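Local coordinates for protein 2-dehydropantoate 2-reductase (PDB 2QYT) that probably catalyses the NADPH-dependent reduction of 2-dehydropantoate (ketopantoate) to (R)-pantoate, a step in pantothenate biosynthesis, at residues Q7-A12 against T83-L88; I11-L16 against V40-R45. One frame throughout, in Å; residues are numbered along the deposited sequence.

Contact 1: Q7-A12 against T83-L88; sequences QPIKIA and TVDYIL. With EDO (1,2-ethanediol), chain H.
The D85 side chain turns beside its own backbone N (chi1 -58°), which brings OD2 onto the backbone of K10. D85 OD2 accepts a hydrogen bond from K10 N at 2.9 Å, through its anti lone pair. The same residue binds K10 a second time, because D85 N donates to K10 O at 2.7 Å. Y86 N also donates to K10 O, at 3.2 Å. K10 O is therefore gripped by two neighbouring amides, Y86 N in the carbonyl plane and D85 N tilted out of it. This double grip marks D85, where the chain turns a corner before running on as a strand through I87 and L88. Beyond it the pairing is regular and parallel. A12 N donates to Y86 O, and L88 N to A12 O, both in nearly straight bonds. Water 1 bridges P8 O and D85 OD2, so OD2 accepts from a backbone amide and a water. The extended chain of K10 runs past T83, and water 2 links K10 NZ to T83 O. On the sheet face carrying I11 and Y86, the tyrosine ring is met at its edge. I9 CG2 comes in the ring plane, 3.8 Å from Y86 CE1. I11 CG1 lies 4.0 Å from Y86 CD1. On the other face A12 CB lies 4.1 Å from V84 CG2. An ethanediol, probably from the crystallisation liquor, shares a hydrogen bond with T83 OG1. Helix 172-183 covers the sheet face that carries I11 and Y86: L180 packs on I9 and I11, and D173 O and R176 NE bond Y86 OH. Strands 38-43 and 111-115 flank the pair, while M106 touches A12 and I87 on the opposite face.

Contact 2: I11-L16 against V40-R45; sequences IAVFGL and VSWIAR. With SO4 (sulfate ion), chain C.
L16 and W42 are set at about a right angle, with both leucine methyls against the indole. L16 CD2 sits over one face, 3.8 Å from the centroid of the five-membered ring of W42, in a CH-pi contact 18° off the ring normal. The other methyl, L16 CD1, reaches W42 CE3 at 3.6 Å and also touches A44 CB. V13 points the same way as W42 and lies alongside it; V13 CB is 4.0 Å from W42 CD1. On the opposite face of the sheet F14 and I43 cross at a slant. F14 CD1 lies 3.8 Å from I43 CG2. R45 bends at chi3, which brings R45 NH2 to 3.7 Å from F14 CE1. The phenyl ring touches the edge of the guanidinium, and the two planes are 65° apart, so this is no flat stack. Backbone bonds run in parallel register beneath: S41 N to I11 O, V13 N to S41 O, I43 N to V13 O, and a longer one from G15 N to I43 O. At the V40 end, water 3 joins I11 O and S41 OG. At the other end two amides reach one sulfate: L16 N bonds sulfate O1 at 2.7 Å, and R45 N bonds sulfate O3 at 2.7 Å in a nearly straight line. G15 adopts a positive phi of 103°, a conformation in which a side chain would collide with the carbonyl oxygen of F14. Strand 9-14, helix 18-33 and strand 38-43 form a beta-alpha-beta unit. G15 would be the first glycine of a GxGxxG motif, and the sulfate on these loop amides is consistent with the dinucleotide phosphate site of a Rossmann fold.

In the fold
Contact 1 and contact 2 lie on the two edges of strand 9-14 and share I11 and A12. Their centres are about 11 Å apart. In the parallel sheet, strand 38-43 is on one side of strand 9-14 and strand 86-89 on the other, so the shared strand is central, in the order 3-2-1-4-5. Along the chain, strand 9-14 comes first, strand 38-43 follows through helix 18-33, and strand 86-89 comes later. L88 O and F14 N, 2.9 Å apart, probably continue the pairing of strands 9-14 and 86-89 beyond contact 1. This order is that of a Rossmann fold, consistent with the domain that would bind NADP(H), with a probable glycine-rich turn following the central strand.

Contact 1: Q7-A12 against T83-L88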
loop_
_atom_site.group_PDB
_atom_site.type_symbol
_atom_site.label_atom_id
_atom_site.label_comp_id
_atom_site.label_asym_id
_atom_site.label_seq_id
_atom_site.Cartn_x
_atom_site.Cartn_y
_atom_site.Cartn_z
ATOM N N GLN A 7 7.741 9.438 -26.540
ATOM C CA GLN A 7 7.415 7.977 -26.321
ATOM C C GLN A 7 6.486 7.814 -25.129
ATOM O O GLN A 7 6.646 8.538 -24.143
ATOM C CB GLN A 7 8.693 7.164 -26.081
ATOM C CG GLN A 7 9.234 6.474 -27.305
ATOM C CD GLN A 7 8.645 5.074 -27.520
ATOM O OE1 GLN A 7 8.484 4.630 -28.671
ATOM N NE2 GLN A 7 8.355 4.361 -26.427
ATOM N N PRO A 8 5.523 6.858 -25.202
ATOM C CA PRO A 8 4.551 6.757 -24.126
ATOM C C PRO A 8 5.169 6.243 -22.818
ATOM O O PRO A 8 6.057 5.378 -22.825
ATOM C CB PRO A 8 3.494 5.784 -24.664
ATOM C CG PRO A 8 4.220 4.980 -25.738
ATOM C CD PRO A 8 5.315 5.842 -26.260
ATOM N N ILE A 9 4.711 6.801 -21.706
ATOM C CA ILE A 9 5.042 6.246 -20.401
ATOM C C ILE A 9 4.118 5.049 -20.172
ATOM O O ILE A 9 2.975 5.064 -20.577
ATOM C CB ILE A 9 4.898 7.308 -19.289
ATOM C CG1 ILE A 9 5.867 8.456 -19.566
ATOM C CG2 ILE A 9 5.204 6.713 -17.938
ATOM C CD1 ILE A 9 5.431 9.762 -18.876
ATOM N N LYS A 10 4.639 4.000 -19.555
ATOM C CA LYS A 10 3.955 2.718 -19.448
ATOM C C LYS A 10 3.901 2.384 -17.962
ATOM O O LYS A 10 4.965 2.289 -17.307
ATOM C CB LYS A 10 4.766 1.660 -20.210
ATOM C CG LYS A 10 4.845 1.918 -21.731
ATOM C CD LYS A 10 5.744 0.860 -22.372
ATOM C CE LYS A 10 6.123 1.215 -23.807
ATOM N NZ LYS A 10 6.712 0.013 -24.561
ATOM N N ILE A 11 2.675 2.234 -17.427
ATOM C CA ILE A 11 2.448 1.830 -16.055
ATOM C C ILE A 11 1.657 0.531 -16.004
ATOM O O ILE A 11 0.643 0.397 -16.692
ATOM C CB ILE A 11 1.591 2.920 -15.285
ATOM C CG1 ILE A 11 2.264 4.284 -15.355
ATOM C CG2 ILE A 11 1.372 2.542 -13.809
ATOM C CD1 ILE A 11 1.889 5.190 -14.171
ATOM N N ALA A 12 2.082 -0.418 -15.178
ATOM C CA ALA A 12 1.301 -1.618 -14.930
ATOM C C ALA A 12 0.782 -1.666 -13.491
ATOM O O ALA A 12 1.466 -1.226 -12.553
ATOM C CB ALA A 12 2.116 -2.807 -15.217
ATOM N N THR A 83 7.906 -5.010 -20.781
ATOM C CA THR A 83 8.517 -4.119 -19.798
ATOM C C THR A 83 7.762 -2.781 -19.727
ATOM O O THR A 83 7.187 -2.332 -20.734
ATOM C CB THR A 83 9.984 -3.862 -20.148
ATOM O OG1 THR A 83 9.980 -3.189 -21.392
ATOM C CG2 THR A 83 10.790 -5.199 -20.287
ATOM N N VAL A 84 7.757 -2.154 -18.554
ATOM C CA VAL A 84 7.038 -0.888 -18.341
ATOM C C VAL A 84 7.924 0.093 -17.556
ATOM O O VAL A 84 9.031 -0.256 -17.093
ATOM C CB VAL A 84 5.680 -1.091 -17.556
ATOM C CG1 VAL A 84 4.706 -2.015 -18.329
ATOM C CG2 VAL A 84 5.938 -1.696 -16.211
ATOM N N ASP A 85 7.444 1.318 -17.379
ATOM C CA ASP A 85 8.195 2.283 -16.569
ATOM C C ASP A 85 7.946 2.171 -15.039
ATOM O O ASP A 85 8.867 2.384 -14.260
ATOM C CB ASP A 85 7.969 3.696 -17.132
ATOM C CG ASP A 85 8.403 3.778 -18.581
ATOM O OD1 ASP A 85 9.585 3.584 -18.820
ATOM O OD2 ASP A 85 7.580 3.955 -19.489
ATOM N N TYR A 86 6.709 1.843 -14.670
ATOM C CA TYR A 86 6.251 1.786 -13.266
ATOM C C TYR A 86 5.377 0.577 -13.112
ATOM O O TYR A 86 4.520 0.332 -13.933
ATOM C CB TYR A 86 5.482 3.050 -12.864
ATOM C CG TYR A 86 6.267 4.331 -13.147
ATOM C CD1 TYR A 86 5.984 5.134 -14.282
ATOM C CD2 TYR A 86 7.304 4.737 -12.293
ATOM C CE1 TYR A 86 6.724 6.329 -14.530
ATOM C CE2 TYR A 86 8.066 5.936 -12.558
ATOM C CZ TYR A 86 7.755 6.708 -13.650
ATOM O OH TYR A 86 8.483 7.863 -13.838
ATOM N N ILE A 87 5.691 -0.221 -12.104
ATOM C CA ILE A 87 4.801 -1.236 -11.635
ATOM C C ILE A 87 4.281 -0.821 -10.258
ATOM O O ILE A 87 5.053 -0.622 -9.302
ATOM C CB ILE A 87 5.488 -2.605 -11.519
ATOM C CG1 ILE A 87 5.995 -3.059 -12.892
ATOM C CG2 ILE A 87 4.520 -3.651 -10.859
ATOM C CD1 ILE A 87 7.016 -4.236 -12.830
ATOM N N LEU A 88 2.955 -0.721 -10.169
ATOM C CA LEU A 88 2.248 -0.550 -8.884
ATOM C C LEU A 88 1.875 -1.955 -8.408
ATOM O O LEU A 88 1.104 -2.670 -9.082
ATOM C CB LEU A 88 0.978 0.286 -9.146
ATOM C CG LEU A 88 1.008 1.790 -8.935
ATOM C CD1 LEU A 88 2.252 2.486 -9.361
ATOM C CD2 LEU A 88 -0.303 2.480 -9.462
HETATM C C1 EDO H . 14.762 -2.228 -21.073
HETATM O O1 EDO H . 14.840 -3.573 -20.534
HETATM C C2 EDO H . 13.374 -1.761 -21.512
HETATM O O2 EDO H . 12.841 -2.671 -22.474
HETATM O O HOH W 1 8.357 4.338 -21.920
HETATM O O HOH W 2 8.436 -1.634 -23.144
#

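Contact 2: I11-L16 against V40-R45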
loop_
_atom_site.group_PDB
_atom_site.type_symbol
_atom_site.label_atom_id
_atom_site.label_comp_id
_atom_site.label_asym_id
_atom_site.label_seq_id
_atom_site.Cartn_x
_atom_site.Cartn_y
_atom_site.Cartn_z
ATOM N N ILE A 11 2.675 2.234 -17.427
ATOM C CA ILE A 11 2.448 1.830 -16.055
ATOM C C ILE A 11 1.657 0.531 -16.004
ATOM O O ILE A 11 0.643 0.397 -16.692
ATOM C CB ILE A 11 1.591 2.920 -15.285
ATOM C CG1 ILE A 11 2.264 4.284 -15.355
ATOM C CG2 ILE A 11 1.372 2.542 -13.809
ATOM C CD1 ILE A 11 1.889 5.190 -14.171
ATOM N N ALA A 12 2.082 -0.418 -15.178
ATOM C CA ALA A 12 1.301 -1.618 -14.930
ATOM C C ALA A 12 0.782 -1.666 -13.491
ATOM O O ALA A 12 1.466 -1.226 -12.553
ATOM C CB ALA A 12 2.116 -2.807 -15.217
ATOM N N VAL A 13 -0.419 -2.215 -13.323
ATOM C CA VAL A 13 -0.973 -2.429 -12.007
ATOM C C VAL A 13 -1.096 -3.919 -11.795
ATOM O O VAL A 13 -1.859 -4.562 -12.485
ATOM C CB VAL A 13 -2.333 -1.688 -11.790
ATOM C CG1 VAL A 13 -2.741 -1.754 -10.321
ATOM C CG2 VAL A 13 -2.179 -0.247 -12.150
ATOM N N PHE A 14 -0.365 -4.433 -10.800
ATOM C CA PHE A 14 -0.348 -5.846 -10.478
ATOM C C PHE A 14 -1.228 -6.083 -9.246
ATOM O O PHE A 14 -0.837 -5.776 -8.126
ATOM C CB PHE A 14 1.109 -6.290 -10.209
ATOM C CG PHE A 14 1.271 -7.789 -10.020
ATOM C CD1 PHE A 14 1.159 -8.653 -11.102
ATOM C CD2 PHE A 14 1.551 -8.321 -8.769
ATOM C CE1 PHE A 14 1.323 -10.008 -10.961
ATOM C CE2 PHE A 14 1.693 -9.694 -8.599
ATOM C CZ PHE A 14 1.585 -10.543 -9.710
ATOM N N GLY A 15 -2.417 -6.635 -9.472
ATOM C CA GLY A 15 -3.412 -6.899 -8.432
ATOM C C GLY A 15 -4.430 -5.797 -8.598
ATOM O O GLY A 15 -4.078 -4.629 -8.492
ATOM N N LEU A 16 -5.661 -6.132 -8.948
ATOM C CA LEU A 16 -6.710 -5.113 -9.115
ATOM C C LEU A 16 -7.799 -5.177 -8.031
ATOM O O LEU A 16 -8.976 -5.218 -8.355
ATOM C CB LEU A 16 -7.413 -5.187 -10.491
ATOM C CG LEU A 16 -7.015 -4.468 -11.767
ATOM C CD1 LEU A 16 -8.181 -4.546 -12.757
ATOM C CD2 LEU A 16 -6.467 -3.033 -11.684
ATOM N N VAL A 40 -1.657 2.189 -19.845
ATOM C CA VAL A 40 -1.949 1.621 -18.547
ATOM C C VAL A 40 -2.419 0.166 -18.700
ATOM O O VAL A 40 -3.416 -0.116 -19.365
ATOM C CB VAL A 40 -3.017 2.512 -17.765
ATOM C CG1 VAL A 40 -3.359 1.948 -16.385
ATOM C CG2 VAL A 40 -2.474 3.881 -17.558
ATOM N N SER A 41 -1.686 -0.745 -18.078
ATOM C CA SER A 41 -2.033 -2.165 -18.108
ATOM C C SER A 41 -2.374 -2.650 -16.730
ATOM O O SER A 41 -1.889 -2.095 -15.748
ATOM C CB SER A 41 -0.859 -2.955 -18.709
ATOM O OG SER A 41 -0.497 -2.341 -19.960
ATOM N N TRP A 42 -3.236 -3.664 -16.681
ATOM C CA TRP A 42 -3.725 -4.261 -15.451
ATOM C C TRP A 42 -3.501 -5.735 -15.455
ATOM O O TRP A 42 -3.727 -6.399 -16.465
ATOM C CB TRP A 42 -5.232 -4.036 -15.312
ATOM C CG TRP A 42 -5.636 -2.607 -15.206
ATOM C CD1 TRP A 42 -4.838 -1.532 -14.888
ATOM C CD2 TRP A 42 -6.951 -2.081 -15.405
ATOM N NE1 TRP A 42 -5.587 -0.360 -14.887
ATOM C CE2 TRP A 42 -6.876 -0.667 -15.225
ATOM C CE3 TRP A 42 -8.167 -2.653 -15.769
ATOM C CZ2 TRP A 42 -7.989 0.170 -15.368
ATOM C CZ3 TRP A 42 -9.265 -1.820 -15.917
ATOM C CH2 TRP A 42 -9.174 -0.429 -15.713
ATOM N N ILE A 43 -3.051 -6.271 -14.324
ATOM C CA ILE A 43 -2.966 -7.705 -14.193
ATOM C C ILE A 43 -4.049 -8.120 -13.235
ATOM O O ILE A 43 -3.994 -7.766 -12.098
ATOM C CB ILE A 43 -1.590 -8.177 -13.690
ATOM C CG1 ILE A 43 -0.465 -7.607 -14.591
ATOM C CG2 ILE A 43 -1.557 -9.738 -13.475
ATOM C CD1 ILE A 43 -0.459 -8.102 -16.107
ATOM N N ALA A 44 -5.019 -8.888 -13.703
ATOM C CA ALA A 44 -6.151 -9.291 -12.891
ATOM C C ALA A 44 -6.382 -10.705 -13.289
ATOM O O ALA A 44 -5.848 -11.133 -14.301
ATOM C CB ALA A 44 -7.359 -8.476 -13.227
ATOM N N ARG A 45 -7.168 -11.453 -12.511
ATOM C CA ARG A 45 -7.420 -12.835 -12.884
ATOM C C ARG A 45 -8.817 -13.307 -12.650
ATOM O O ARG A 45 -9.651 -12.596 -12.046
ATOM C CB ARG A 45 -6.414 -13.765 -12.209
ATOM C CG ARG A 45 -6.136 -13.511 -10.728
ATOM C CD ARG A 45 -4.759 -14.116 -10.417
ATOM N NE ARG A 45 -3.726 -13.086 -10.227
ATOM C CZ ARG A 45 -2.717 -12.783 -11.060
ATOM N NH1 ARG A 45 -2.525 -13.444 -12.221
ATOM N NH2 ARG A 45 -1.857 -11.821 -10.699
HETATM S S SO4 C . -7.229 -9.635 -9.130
HETATM O O1 SO4 C . -7.136 -8.257 -9.569
HETATM O O2 SO4 C . -7.974 -9.605 -7.868
HETATM O O3 SO4 C . -7.956 -10.462 -10.089
HETATM O O4 SO4 C . -5.851 -10.121 -8.911
HETATM O O HOH W 3 1.158 -0.339 -19.685
#